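Local coordinates for stringent starvation protein B (Caulobacter vibrioides, PDB 2QAS) that probably acts as an adaptor that delivers ssrA-tagged proteins to the ClpXP protease for degradation, at residues T53-V58 and Y107-R112; M72-Q77 and K101-P106; A30-A35 and H45-T50. All coordinates share one frame; numbering follows the deposited sequence.

Contact 1 (T53-V58 and Y107-R112); sequences TKAAGV and YAALTR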
ATOM      1  N   THR A  53     -10.933  17.891  -8.104  1.00 69.05           N
ATOM      2  CA  THR A  53     -10.397  19.149  -8.619  1.00 70.99           C
ATOM      3  C   THR A  53     -10.089  20.197  -7.553  1.00 72.10           C
ATOM      4  O   THR A  53      -9.135  20.971  -7.688  1.00 69.65           O
ATOM      5  CB  THR A  53     -11.378  19.773  -9.620  1.00 71.15           C
ATOM      6  OG1 THR A  53     -11.591  18.861 -10.703  1.00 72.80           O
ATOM      7  CG2 THR A  53     -10.829  21.076 -10.168  1.00 73.17           C
ATOM      8  N   LYS A  54     -10.899  20.229  -6.499  1.00 74.24           N
ATOM      9  CA  LYS A  54     -10.713  21.208  -5.431  1.00 76.29           C
ATOM     10  C   LYS A  54      -9.778  20.758  -4.317  1.00 76.31           C
ATOM     11  O   LYS A  54      -9.387  21.559  -3.466  1.00 75.69           O
ATOM     12  CB  LYS A  54     -12.070  21.614  -4.845  1.00 77.73           C
ATOM     13  CG  LYS A  54     -12.851  22.587  -5.728  1.00 78.86           C
ATOM     14  CD  LYS A  54     -14.180  22.974  -5.091  1.00 80.90           C
ATOM     15  CE  LYS A  54     -14.831  24.140  -5.823  1.00 80.84           C
ATOM     16  NZ  LYS A  54     -15.084  23.824  -7.255  1.00 80.92           N
ATOM     17  N   ALA A  55      -9.418  19.478  -4.320  1.00 75.93           N
ATOM     18  CA  ALA A  55      -8.499  18.961  -3.315  1.00 75.58           C
ATOM     19  C   ALA A  55      -7.291  19.904  -3.274  1.00 75.81           C
ATOM     20  O   ALA A  55      -6.873  20.432  -4.306  1.00 75.68           O
ATOM     21  CB  ALA A  55      -8.057  17.553  -3.690  1.00 74.54           C
ATOM     22  N   ALA A  56      -6.745  20.141  -2.088  1.00 75.76           N
ATOM     23  CA  ALA A  56      -5.590  21.025  -1.976  1.00 75.63           C
ATOM     24  C   ALA A  56      -4.462  20.400  -2.785  1.00 74.36           C
ATOM     25  O   ALA A  56      -4.483  19.200  -3.051  1.00 76.14           O
ATOM     26  CB  ALA A  56      -5.173  21.172  -0.513  1.00 75.69           C
ATOM     27  N   GLY A  57      -3.490  21.208  -3.187  1.00 72.07           N
ATOM     28  CA  GLY A  57      -2.372  20.680  -3.948  1.00 69.67           C
ATOM     29  C   GLY A  57      -2.522  20.569  -5.460  1.00 68.70           C
ATOM     30  O   GLY A  57      -1.510  20.497  -6.161  1.00 67.53           O
ATOM     31  N   VAL A  58      -3.748  20.545  -5.981  1.00 66.19           N
ATOM     32  CA  VAL A  58      -3.898  20.429  -7.424  1.00 66.39           C
ATOM     33  C   VAL A  58      -3.878  21.783  -8.113  1.00 67.64           C
ATOM     34  O   VAL A  58      -4.519  22.744  -7.678  1.00 67.55           O
ATOM     35  CB  VAL A  58      -5.186  19.632  -7.841  1.00 63.43           C
ATOM     36  CG1 VAL A  58      -5.878  19.077  -6.627  1.00 59.68           C
ATOM     37  CG2 VAL A  58      -6.107  20.495  -8.673  1.00 59.63           C
ATOM     38  N   TYR A 107      -1.425  12.424  -4.970  1.00 59.74           N
ATOM     39  CA  TYR A 107      -2.015  11.101  -4.913  1.00 61.09           C
ATOM     40  C   TYR A 107      -3.175  11.115  -3.925  1.00 60.94           C
ATOM     41  O   TYR A 107      -4.089  10.299  -4.013  1.00 63.17           O
ATOM     42  CB  TYR A 107      -0.957  10.076  -4.530  1.00 60.38           C
ATOM     43  CG  TYR A 107       0.162  10.054  -5.539  1.00 62.87           C
ATOM     44  CD1 TYR A 107       1.426  10.536  -5.216  1.00 62.73           C
ATOM     45  CD2 TYR A 107      -0.062   9.610  -6.845  1.00 62.64           C
ATOM     46  CE1 TYR A 107       2.444  10.580  -6.170  1.00 65.16           C
ATOM     47  CE2 TYR A 107       0.947   9.650  -7.804  1.00 63.56           C
ATOM     48  CZ  TYR A 107       2.196  10.138  -7.462  1.00 65.01           C
ATOM     49  OH  TYR A 107       3.195  10.203  -8.405  1.00 65.72           O
ATOM     50  N   ALA A 108      -3.146  12.074  -3.006  1.00 59.88           N
ATOM     51  CA  ALA A 108      -4.194  12.218  -2.008  1.00 59.79           C
ATOM     52  C   ALA A 108      -5.516  12.644  -2.654  1.00 60.04           C
ATOM     53  O   ALA A 108      -6.598  12.334  -2.148  1.00 60.34           O
ATOM     54  CB  ALA A 108      -3.779  13.242  -0.967  1.00 57.01           C
ATOM     55  N   ALA A 109      -5.434  13.350  -3.777  1.00 58.67           N
ATOM     56  CA  ALA A 109      -6.639  13.812  -4.451  1.00 56.14           C
ATOM     57  C   ALA A 109      -7.348  12.698  -5.221  1.00 55.30           C
ATOM     58  O   ALA A 109      -8.522  12.821  -5.544  1.00 53.68           O
ATOM     59  CB  ALA A 109      -6.299  14.957  -5.376  1.00 55.38           C
ATOM     60  N   LEU A 110      -6.639  11.609  -5.496  1.00 56.25           N
ATOM     61  CA  LEU A 110      -7.210  10.493  -6.240  1.00 57.88           C
ATOM     62  C   LEU A 110      -8.445   9.875  -5.618  1.00 58.47           C
ATOM     63  O   LEU A 110      -8.547   9.758  -4.397  1.00 57.73           O
ATOM     64  CB  LEU A 110      -6.167   9.398  -6.426  1.00 59.66           C
ATOM     65  CG  LEU A 110      -5.341   9.472  -7.704  1.00 62.84           C
ATOM     66  CD1 LEU A 110      -4.780  10.867  -7.903  1.00 64.97           C
ATOM     67  CD2 LEU A 110      -4.234   8.447  -7.604  1.00 65.02           C
ATOM     68  N   THR A 111      -9.384   9.468  -6.468  1.00 57.97           N
ATOM     69  CA  THR A 111     -10.599   8.831  -5.992  1.00 58.08           C
ATOM     70  C   THR A 111     -10.874   7.560  -6.789  1.00 59.10           C
ATOM     71  O   THR A 111     -11.656   6.712  -6.370  1.00 58.68           O
ATOM     72  CB  THR A 111     -11.825   9.768  -6.086  1.00 58.27           C
ATOM     73  OG1 THR A 111     -12.194   9.950  -7.453  1.00 61.86           O
ATOM     74  CG2 THR A 111     -11.510  11.123  -5.477  1.00 60.13           C
ATOM     75  N   ARG A 112     -10.227   7.409  -7.937  1.00 60.28           N
ATOM     76  CA  ARG A 112     -10.454   6.206  -8.720  1.00 61.20           C
ATOM     77  C   ARG A 112      -9.304   5.910  -9.670  1.00 60.61           C
ATOM     78  O   ARG A 112      -8.658   6.825 -10.179  1.00 62.93           O
ATOM     79  CB  ARG A 112     -11.761   6.328  -9.506  1.00 64.01           C
ATOM     80  CG  ARG A 112     -12.292   4.993  -9.988  1.00 68.65           C
ATOM     81  CD  ARG A 112     -12.970   5.105 -11.339  1.00 73.33           C
ATOM     82  NE  ARG A 112     -13.426   3.802 -11.819  1.00 79.32           N
ATOM     83  CZ  ARG A 112     -13.732   3.533 -13.086  1.00 81.95           C
ATOM     84  NH1 ARG A 112     -13.629   4.484 -14.012  1.00 81.61           N
ATOM     85  NH2 ARG A 112     -14.139   2.313 -13.432  1.00 82.03           N
TER

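Contact 2 (M72-Q77 and K101-P106); sequences MTIVLQ and KRLSVP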
ATOM      1  N   MET A  72     -12.797  14.935 -11.872  1.00 70.58           N
ATOM      2  CA  MET A  72     -12.242  15.056 -13.212  1.00 65.94           C
ATOM      3  C   MET A  72     -11.459  13.803 -13.527  1.00 62.19           C
ATOM      4  O   MET A  72     -10.605  13.389 -12.750  1.00 61.57           O
ATOM      5  CB  MET A  72     -11.318  16.272 -13.354  1.00 64.91           C
ATOM      6  CG  MET A  72     -10.820  16.465 -14.788  1.00 66.54           C
ATOM      7  SD  MET A  72      -9.784  17.933 -15.109  1.00 69.27           S
ATOM      8  CE  MET A  72      -8.692  17.290 -16.320  1.00 68.65           C
ATOM      9  N   THR A  73     -11.767  13.193 -14.663  1.00 58.36           N
ATOM     10  CA  THR A  73     -11.060  11.999 -15.084  1.00 55.90           C
ATOM     11  C   THR A  73     -10.146  12.350 -16.246  1.00 54.06           C
ATOM     12  O   THR A  73     -10.480  13.190 -17.085  1.00 53.60           O
ATOM     13  CB  THR A  73     -12.034  10.891 -15.544  1.00 55.53           C
ATOM     14  OG1 THR A  73     -12.848  10.488 -14.437  1.00 59.30           O
ATOM     15  CG2 THR A  73     -11.270   9.676 -16.063  1.00 52.63           C
ATOM     16  N   ILE A  74      -8.974  11.731 -16.271  1.00 51.49           N
ATOM     17  CA  ILE A  74      -8.042  11.940 -17.362  1.00 49.37           C
ATOM     18  C   ILE A  74      -7.612  10.563 -17.794  1.00 46.89           C
ATOM     19  O   ILE A  74      -7.589   9.638 -16.991  1.00 46.58           O
ATOM     20  CB  ILE A  74      -6.792  12.785 -16.949  1.00 49.61           C
ATOM     21  CG1 ILE A  74      -5.969  12.063 -15.889  1.00 50.04           C
ATOM     22  CG2 ILE A  74      -7.231  14.154 -16.458  1.00 47.66           C
ATOM     23  CD1 ILE A  74      -4.817  12.900 -15.381  1.00 52.01           C
ATOM     24  N   VAL A  75      -7.297  10.414 -19.070  1.00 45.07           N
ATOM     25  CA  VAL A  75      -6.869   9.131 -19.576  1.00 42.91           C
ATOM     26  C   VAL A  75      -5.434   9.287 -20.058  1.00 44.49           C
ATOM     27  O   VAL A  75      -5.087  10.295 -20.698  1.00 43.72           O
ATOM     28  CB  VAL A  75      -7.799   8.651 -20.726  1.00 44.73           C
ATOM     29  CG1 VAL A  75      -7.842   9.687 -21.842  1.00 44.29           C
ATOM     30  CG2 VAL A  75      -7.332   7.312 -21.253  1.00 43.87           C
ATOM     31  N   LEU A  76      -4.597   8.311 -19.703  1.00 43.33           N
ATOM     32  CA  LEU A  76      -3.193   8.301 -20.092  1.00 44.53           C
ATOM     33  C   LEU A  76      -3.026   7.136 -21.045  1.00 46.31           C
ATOM     34  O   LEU A  76      -2.881   5.990 -20.629  1.00 46.57           O
ATOM     35  CB  LEU A  76      -2.303   8.121 -18.858  1.00 44.04           C
ATOM     36  CG  LEU A  76      -2.418   9.240 -17.820  1.00 42.05           C
ATOM     37  CD1 LEU A  76      -1.522   8.936 -16.641  1.00 40.28           C
ATOM     38  CD2 LEU A  76      -2.047  10.573 -18.461  1.00 36.81           C
ATOM     39  N   GLN A  77      -3.059   7.433 -22.337  1.00 48.92           N
ATOM     40  CA  GLN A  77      -2.963   6.394 -23.345  1.00 50.88           C
ATOM     41  C   GLN A  77      -2.269   6.902 -24.601  1.00 52.44           C
ATOM     42  O   GLN A  77      -1.073   6.662 -24.798  1.00 50.24           O
ATOM     43  CB  GLN A  77      -4.379   5.892 -23.664  1.00 52.17           C
ATOM     44  CG  GLN A  77      -4.513   4.828 -24.751  1.00 56.56           C
ATOM     45  CD  GLN A  77      -5.950   4.266 -24.849  1.00 59.29           C
ATOM     46  OE1 GLN A  77      -6.932   5.018 -24.889  1.00 59.53           O
ATOM     47  NE2 GLN A  77      -6.065   2.945 -24.894  1.00 58.25           N
ATOM     48  N   LYS A 101      -2.092  21.517 -22.072  1.00 50.65           N
ATOM     49  CA  LYS A 101      -2.135  22.120 -20.740  1.00 50.02           C
ATOM     50  C   LYS A 101      -1.486  21.226 -19.679  1.00 50.69           C
ATOM     51  O   LYS A 101      -1.502  19.998 -19.789  1.00 48.02           O
ATOM     52  CB  LYS A 101      -3.585  22.406 -20.338  1.00 51.35           C
ATOM     53  CG  LYS A 101      -4.308  23.362 -21.267  1.00 53.14           C
ATOM     54  CD  LYS A 101      -5.785  23.469 -20.923  1.00 55.54           C
ATOM     55  CE  LYS A 101      -6.517  24.387 -21.911  1.00 57.27           C
ATOM     56  NZ  LYS A 101      -5.921  25.766 -21.961  1.00 57.83           N
ATOM     57  N   ARG A 102      -0.930  21.857 -18.648  1.00 51.99           N
ATOM     58  CA  ARG A 102      -0.263  21.152 -17.555  1.00 53.92           C
ATOM     59  C   ARG A 102      -1.139  20.955 -16.327  1.00 55.80           C
ATOM     60  O   ARG A 102      -1.965  21.800 -15.994  1.00 56.95           O
ATOM     61  CB  ARG A 102       0.997  21.904 -17.139  1.00 55.39           C
ATOM     62  CG  ARG A 102       2.277  21.342 -17.727  1.00 56.76           C
ATOM     63  CD  ARG A 102       3.066  20.548 -16.695  1.00 53.70           C
ATOM     64  NE  ARG A 102       3.593  19.335 -17.302  1.00 57.28           N
ATOM     65  CZ  ARG A 102       4.432  18.496 -16.713  1.00 57.45           C
ATOM     66  NH1 ARG A 102       4.868  18.734 -15.485  1.00 58.82           N
ATOM     67  NH2 ARG A 102       4.807  17.399 -17.347  1.00 58.25           N
ATOM     68  N   LEU A 103      -0.933  19.835 -15.643  1.00 56.88           N
ATOM     69  CA  LEU A 103      -1.691  19.506 -14.446  1.00 55.31           C
ATOM     70  C   LEU A 103      -0.806  18.874 -13.399  1.00 56.69           C
ATOM     71  O   LEU A 103       0.117  18.118 -13.717  1.00 54.06           O
ATOM     72  CB  LEU A 103      -2.792  18.503 -14.761  1.00 56.02           C
ATOM     73  CG  LEU A 103      -4.041  18.949 -15.497  1.00 59.37           C
ATOM     74  CD1 LEU A 103      -4.916  17.724 -15.710  1.00 59.88           C
ATOM     75  CD2 LEU A 103      -4.783  20.006 -14.686  1.00 60.33           C
ATOM     76  N   SER A 104      -1.112  19.177 -12.145  1.00 57.74           N
ATOM     77  CA  SER A 104      -0.405  18.608 -11.014  1.00 59.47           C
ATOM     78  C   SER A 104      -1.471  18.024 -10.118  1.00 59.01           C
ATOM     79  O   SER A 104      -2.407  18.718  -9.728  1.00 58.56           O
ATOM     80  CB  SER A 104       0.391  19.669 -10.268  1.00 60.22           C
ATOM     81  OG  SER A 104       1.672  19.784 -10.850  1.00 66.14           O
ATOM     82  N   VAL A 105      -1.337  16.743  -9.807  1.00 59.31           N
ATOM     83  CA  VAL A 105      -2.321  16.080  -8.968  1.00 60.50           C
ATOM     84  C   VAL A 105      -1.672  15.296  -7.839  1.00 60.42           C
ATOM     85  O   VAL A 105      -0.772  14.487  -8.071  1.00 59.39           O
ATOM     86  CB  VAL A 105      -3.189  15.120  -9.811  1.00 60.36           C
ATOM     87  CG1 VAL A 105      -4.225  14.440  -8.930  1.00 58.68           C
ATOM     88  CG2 VAL A 105      -3.852  15.892 -10.942  1.00 59.08           C
ATOM     89  N   PRO A 106      -2.103  15.544  -6.590  1.00 61.59           N
ATOM     90  CA  PRO A 106      -1.506  14.802  -5.477  1.00 61.33           C
ATOM     91  C   PRO A 106      -2.145  13.423  -5.459  1.00 60.68           C
ATOM     92  O   PRO A 106      -3.284  13.257  -5.903  1.00 61.10           O
ATOM     93  CB  PRO A 106      -1.903  15.630  -4.247  1.00 60.29           C
ATOM     94  CG  PRO A 106      -2.164  16.996  -4.798  1.00 60.76           C
ATOM     95  CD  PRO A 106      -2.884  16.687  -6.086  1.00 62.69           C
TER

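Contact 3 (A30-A35 and H45-T50); sequences AALKKA and HHLYIT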
ATOM      1  N   ALA A  30       3.082   3.831  -8.310  1.00 52.80           N
ATOM      2  CA  ALA A  30       3.997   2.878  -8.923  1.00 53.62           C
ATOM      3  C   ALA A  30       3.646   2.655 -10.394  1.00 53.92           C
ATOM      4  O   ALA A  30       4.536   2.467 -11.221  1.00 55.65           O
ATOM      5  CB  ALA A  30       3.975   1.570  -8.165  1.00 50.99           C
ATOM      6  N   ALA A  31       2.354   2.680 -10.719  1.00 53.01           N
ATOM      7  CA  ALA A  31       1.898   2.508 -12.096  1.00 51.06           C
ATOM      8  C   ALA A  31       2.314   3.724 -12.937  1.00 52.08           C
ATOM      9  O   ALA A  31       2.711   3.585 -14.100  1.00 51.03           O
ATOM     10  CB  ALA A  31       0.383   2.343 -12.127  1.00 50.49           C
ATOM     11  N   LEU A  32       2.227   4.915 -12.350  1.00 51.43           N
ATOM     12  CA  LEU A  32       2.624   6.126 -13.059  1.00 53.44           C
ATOM     13  C   LEU A  32       4.134   6.191 -13.292  1.00 56.44           C
ATOM     14  O   LEU A  32       4.589   6.912 -14.167  1.00 58.01           O
ATOM     15  CB  LEU A  32       2.155   7.379 -12.305  1.00 50.47           C
ATOM     16  CG  LEU A  32       0.637   7.601 -12.338  1.00 49.94           C
ATOM     17  CD1 LEU A  32       0.246   8.790 -11.498  1.00 48.47           C
ATOM     18  CD2 LEU A  32       0.191   7.813 -13.767  1.00 50.85           C
ATOM     19  N   LYS A  33       4.918   5.448 -12.513  1.00 59.71           N
ATOM     20  CA  LYS A  33       6.368   5.456 -12.705  1.00 63.09           C
ATOM     21  C   LYS A  33       6.733   4.561 -13.872  1.00 63.39           C
ATOM     22  O   LYS A  33       7.716   4.803 -14.565  1.00 64.97           O
ATOM     23  CB  LYS A  33       7.114   5.011 -11.435  1.00 65.69           C
ATOM     24  CG  LYS A  33       7.146   6.092 -10.366  1.00 68.70           C
ATOM     25  CD  LYS A  33       8.056   5.757  -9.200  1.00 71.79           C
ATOM     26  CE  LYS A  33       8.162   6.952  -8.242  1.00 73.81           C
ATOM     27  NZ  LYS A  33       9.089   6.712  -7.083  1.00 77.62           N
ATOM     28  N   LYS A  34       5.942   3.521 -14.093  1.00 63.79           N
ATOM     29  CA  LYS A  34       6.194   2.641 -15.224  1.00 64.98           C
ATOM     30  C   LYS A  34       5.751   3.370 -16.492  1.00 65.00           C
ATOM     31  O   LYS A  34       6.333   3.190 -17.556  1.00 65.98           O
ATOM     32  CB  LYS A  34       5.411   1.332 -15.075  1.00 66.57           C
ATOM     33  CG  LYS A  34       5.826   0.495 -13.876  1.00 68.24           C
ATOM     34  CD  LYS A  34       5.149  -0.864 -13.892  1.00 70.89           C
ATOM     35  CE  LYS A  34       5.580  -1.714 -12.700  1.00 72.78           C
ATOM     36  NZ  LYS A  34       5.042  -3.110 -12.788  1.00 74.57           N
ATOM     37  N   ALA A  35       4.719   4.201 -16.365  1.00 65.73           N
ATOM     38  CA  ALA A  35       4.197   4.959 -17.498  1.00 66.45           C
ATOM     39  C   ALA A  35       5.126   6.113 -17.847  1.00 67.99           C
ATOM     40  O   ALA A  35       5.149   6.584 -18.982  1.00 69.01           O
ATOM     41  CB  ALA A  35       2.803   5.497 -17.173  1.00 63.55           C
ATOM     42  N   HIS A  45      -1.865  -1.627 -22.129  1.00 61.94           N
ATOM     43  CA  HIS A  45      -2.163  -0.933 -20.878  1.00 58.78           C
ATOM     44  C   HIS A  45      -2.252   0.586 -21.004  1.00 56.03           C
ATOM     45  O   HIS A  45      -1.412   1.221 -21.639  1.00 54.95           O
ATOM     46  CB  HIS A  45      -1.114  -1.282 -19.818  1.00 59.16           C
ATOM     47  CG  HIS A  45      -1.171  -2.704 -19.355  1.00 59.86           C
ATOM     48  ND1 HIS A  45      -2.106  -3.154 -18.448  1.00 60.87           N
ATOM     49  CD2 HIS A  45      -0.417  -3.779 -19.684  1.00 59.96           C
ATOM     50  CE1 HIS A  45      -1.926  -4.446 -18.237  1.00 59.69           C
ATOM     51  NE2 HIS A  45      -0.907  -4.849 -18.976  1.00 61.90           N
ATOM     52  N   HIS A  46      -3.301   1.148 -20.413  1.00 54.31           N
ATOM     53  CA  HIS A  46      -3.516   2.586 -20.377  1.00 54.13           C
ATOM     54  C   HIS A  46      -4.270   2.889 -19.089  1.00 53.67           C
ATOM     55  O   HIS A  46      -4.929   2.005 -18.534  1.00 52.55           O
ATOM     56  CB  HIS A  46      -4.272   3.093 -21.613  1.00 56.25           C
ATOM     57  CG  HIS A  46      -5.558   2.385 -21.893  1.00 57.72           C
ATOM     58  ND1 HIS A  46      -5.610   1.066 -22.296  1.00 57.09           N
ATOM     59  CD2 HIS A  46      -6.838   2.825 -21.870  1.00 58.29           C
ATOM     60  CE1 HIS A  46      -6.869   0.725 -22.509  1.00 57.65           C
ATOM     61  NE2 HIS A  46      -7.634   1.774 -22.258  1.00 59.78           N
ATOM     62  N   LEU A  47      -4.185   4.127 -18.604  1.00 52.08           N
ATOM     63  CA  LEU A  47      -4.824   4.447 -17.333  1.00 51.75           C
ATOM     64  C   LEU A  47      -5.891   5.525 -17.313  1.00 50.51           C
ATOM     65  O   LEU A  47      -5.841   6.482 -18.066  1.00 51.08           O
ATOM     66  CB  LEU A  47      -3.745   4.821 -16.301  1.00 50.87           C
ATOM     67  CG  LEU A  47      -2.454   3.984 -16.315  1.00 51.70           C
ATOM     68  CD1 LEU A  47      -1.487   4.502 -15.270  1.00 50.73           C
ATOM     69  CD2 LEU A  47      -2.770   2.518 -16.054  1.00 52.38           C
ATOM     70  N   TYR A  48      -6.857   5.344 -16.419  1.00 50.53           N
ATOM     71  CA  TYR A  48      -7.918   6.309 -16.207  1.00 49.80           C
ATOM     72  C   TYR A  48      -7.751   6.747 -14.759  1.00 51.36           C
ATOM     73  O   TYR A  48      -7.888   5.941 -13.841  1.00 52.38           O
ATOM     74  CB  TYR A  48      -9.295   5.682 -16.399  1.00 48.85           C
ATOM     75  CG  TYR A  48      -9.713   5.560 -17.845  1.00 52.05           C
ATOM     76  CD1 TYR A  48      -9.198   4.558 -18.667  1.00 51.81           C
ATOM     77  CD2 TYR A  48     -10.597   6.486 -18.408  1.00 56.06           C
ATOM     78  CE1 TYR A  48      -9.543   4.478 -20.017  1.00 53.69           C
ATOM     79  CE2 TYR A  48     -10.954   6.419 -19.756  1.00 57.25           C
ATOM     80  CZ  TYR A  48     -10.423   5.413 -20.556  1.00 58.19           C
ATOM     81  OH  TYR A  48     -10.776   5.361 -21.891  1.00 59.22           O
ATOM     82  N   ILE A  49      -7.425   8.016 -14.561  1.00 50.32           N
ATOM     83  CA  ILE A  49      -7.234   8.558 -13.228  1.00 52.42           C
ATOM     84  C   ILE A  49      -8.347   9.549 -12.924  1.00 53.72           C
ATOM     85  O   ILE A  49      -8.592  10.467 -13.707  1.00 53.06           O
ATOM     86  CB  ILE A  49      -5.900   9.341 -13.116  1.00 54.90           C
ATOM     87  CG1 ILE A  49      -4.735   8.495 -13.622  1.00 54.09           C
ATOM     88  CG2 ILE A  49      -5.676   9.778 -11.686  1.00 54.11           C
ATOM     89  CD1 ILE A  49      -4.553   7.247 -12.865  1.00 56.90           C
ATOM     90  N   THR A  50      -9.025   9.379 -11.795  1.00 54.47           N
ATOM     91  CA  THR A  50     -10.076  10.319 -11.437  1.00 55.53           C
ATOM     92  C   THR A  50      -9.658  11.010 -10.151  1.00 55.40           C
ATOM     93  O   THR A  50      -9.199  10.359  -9.222  1.00 56.50           O
ATOM     94  CB  THR A  50     -11.420   9.609 -11.227  1.00 57.00           C
ATOM     95  OG1 THR A  50     -11.719   8.799 -12.372  1.00 57.76           O
ATOM     96  CG2 THR A  50     -12.529  10.631 -11.042  1.00 56.03           C
TER

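Contact 1 (T53-V58 and Y107-R112)
Ala55 and Ala109 meet methyl to methyl, and this small pair illustrates how a loop can be seated on a turn without any polar link between them. The CB of Ala55 lies 3.6 Å from the CB of Ala109, and with side chains this short the backbones come close as well: the two CA atoms, of Ala55 and Ala109, stand 5.6 Å apart. The methyl of Ala55 also reaches the main chain beneath, its CB being 4.1 Å from the CA of Ala109. Val58 arrives from the far end of the turn, with CG1 4.3 Å from the CB of Ala109, although the rotation of this valine is doubtful because the same CG1 sits too near the carbonyl of its own turn.

That turn is a type II beta turn running from Ala55 to Val58. Gly57 occupies its third position with a positive phi of 86°, where a side chain would be jammed against the carbonyl O of Ala56; the turn brings both of its ends, Ala55 and Val58, to Ala109. On the other side, residues 107-109 wind helically, with Leu110 N bonded to Tyr107 O at 3.2 Å, before strand 110-115 begins. A classic bulge follows at once, Thr111 and Arg112 both facing Thr50.

Packing is close around Ala109, which is buried and whose backbone bonds to Lys52 of strand 47-52. It slackens outward: Ala56 and Gly57 at the crest of the turn are exposed, as is Ala108 next to the buried methyl. The start of the loop is tied down separately, since Thr53 OG1 bonds to Tyr68 O and Lys54 NZ to Pro69 O, while Val58 rests on Pro106.

Contact 2 (M72-Q77 and K101-P106)
Strand 71-76, the edge strand that carries the bound peptide, turns Met72 and Ile74 toward Leu103 of strand 99-106 in the protein's other sheet. The meeting is made by methyl groups. Met72 CE approaches Leu103 CD1 at 3.8 Å, the two side chains reaching out tip to tip, and Ile74 CG2 touches that same leucine methyl at 4.3 Å, so a single branch of Leu103 serves both partners. Met72 can span the distance because its chain starts out extended, CG lying anti to the backbone N (chi1 -176°), and then bends at the sulfur (chi3 145°), which swings CE across to the leucine. The main chains themselves stay well apart: Ile74 CA is 10.3 Å from Leu103 CA, and Met72 CA is 10.8 Å from Val105 CA.

Such spacing is that of two sheets packed through their side chains. The backbone of strand 71-76 is engaged on two sides: inward, Met72, Ile74 and Leu76 bond to Phe51, Ile49 and Leu47 of strand 47-52, and outward, the backbone of Thr73 bonds to the peptide and Val75 N to a polar side chain of it, an arrangement consistent with a peptide laid along the sheet's edge. Met72 is shared, since an apolar side chain of the peptide also packs on it. All three touching residues are buried. The backbone of Leu103 bonds to Val92 of strand 89-96, and Ile74 also packs on Leu94 of that strand.

Contact 3 (A30-A35 and H45-T50)
Ala31 O receives two backbone N-H groups, that of Ala35 at 3.1 Å and, weakly, that of Lys34 at 3.2 Å, and the helical turn they close presents the Ala31 methyl to Leu47. The contact itself is wholly apolar. Leu47 CD1 acts as the common point: Ala31 CB lies 4.2 Å away from it, and Leu32 CD2 comes to 4.0 Å of this same CD1. Leu32 leaves the helix to one side of the strand rather than straight at it, and its CG is set anti to the carbonyl carbon (chi1 -70°), from where the CD2 branch extends to cross obliquely over the side chain of Leu47. The small Ala31 stands next to the longer Leu32 on the helix, and the CA atoms of Ala31 and Leu47 are 8.7 Å apart. Ala31, Leu32 and Leu47 are all buried.

On the strand, alternation separates two environments. Leu47 and Ile49 point toward the helix, while Tyr48 lies beside His46, whose NE2 is at the edge of the tyrosine ring and in its plane, 4.0 Å from Tyr48 CE1.

Both elements reach the subunit interface: on the helix Lys34 NZ bonds to Met14 O of the second subunit, and on the strand Leu47 packs on Tyr16 of that subunit. Within the chain, Leu47 and Ile49 rest on Phe113 of strand 110-115, and Leu32 touches Leu76 of strand 71-76 and Pro85 of strand 81-85, so that Leu32 of helix 16-35 touches a strand of each sheet.

In the fold
Strand 47-52 connects the three contacts. In contact 3 it meets helix 16-35, and on its two flanks it bonds to strands from the others: Leu47 O takes Leu76 N of contact 2 at 2.8 Å, and Thr50 O takes Thr111 N of contact 1 at 2.9 Å. The centre of contact 2 lies about 11 Å from those of contacts 1 and 3, which are themselves about 16 Å apart on opposite sides of the chain's centre. Along the chain, contact 2 is nested within the loop closed by contact 1, and Val58 CB rests 3.5 Å from Ser104 O. The peptide lies along the 72-77 side of contact 2, whereas contact 3 adjoins the second subunit.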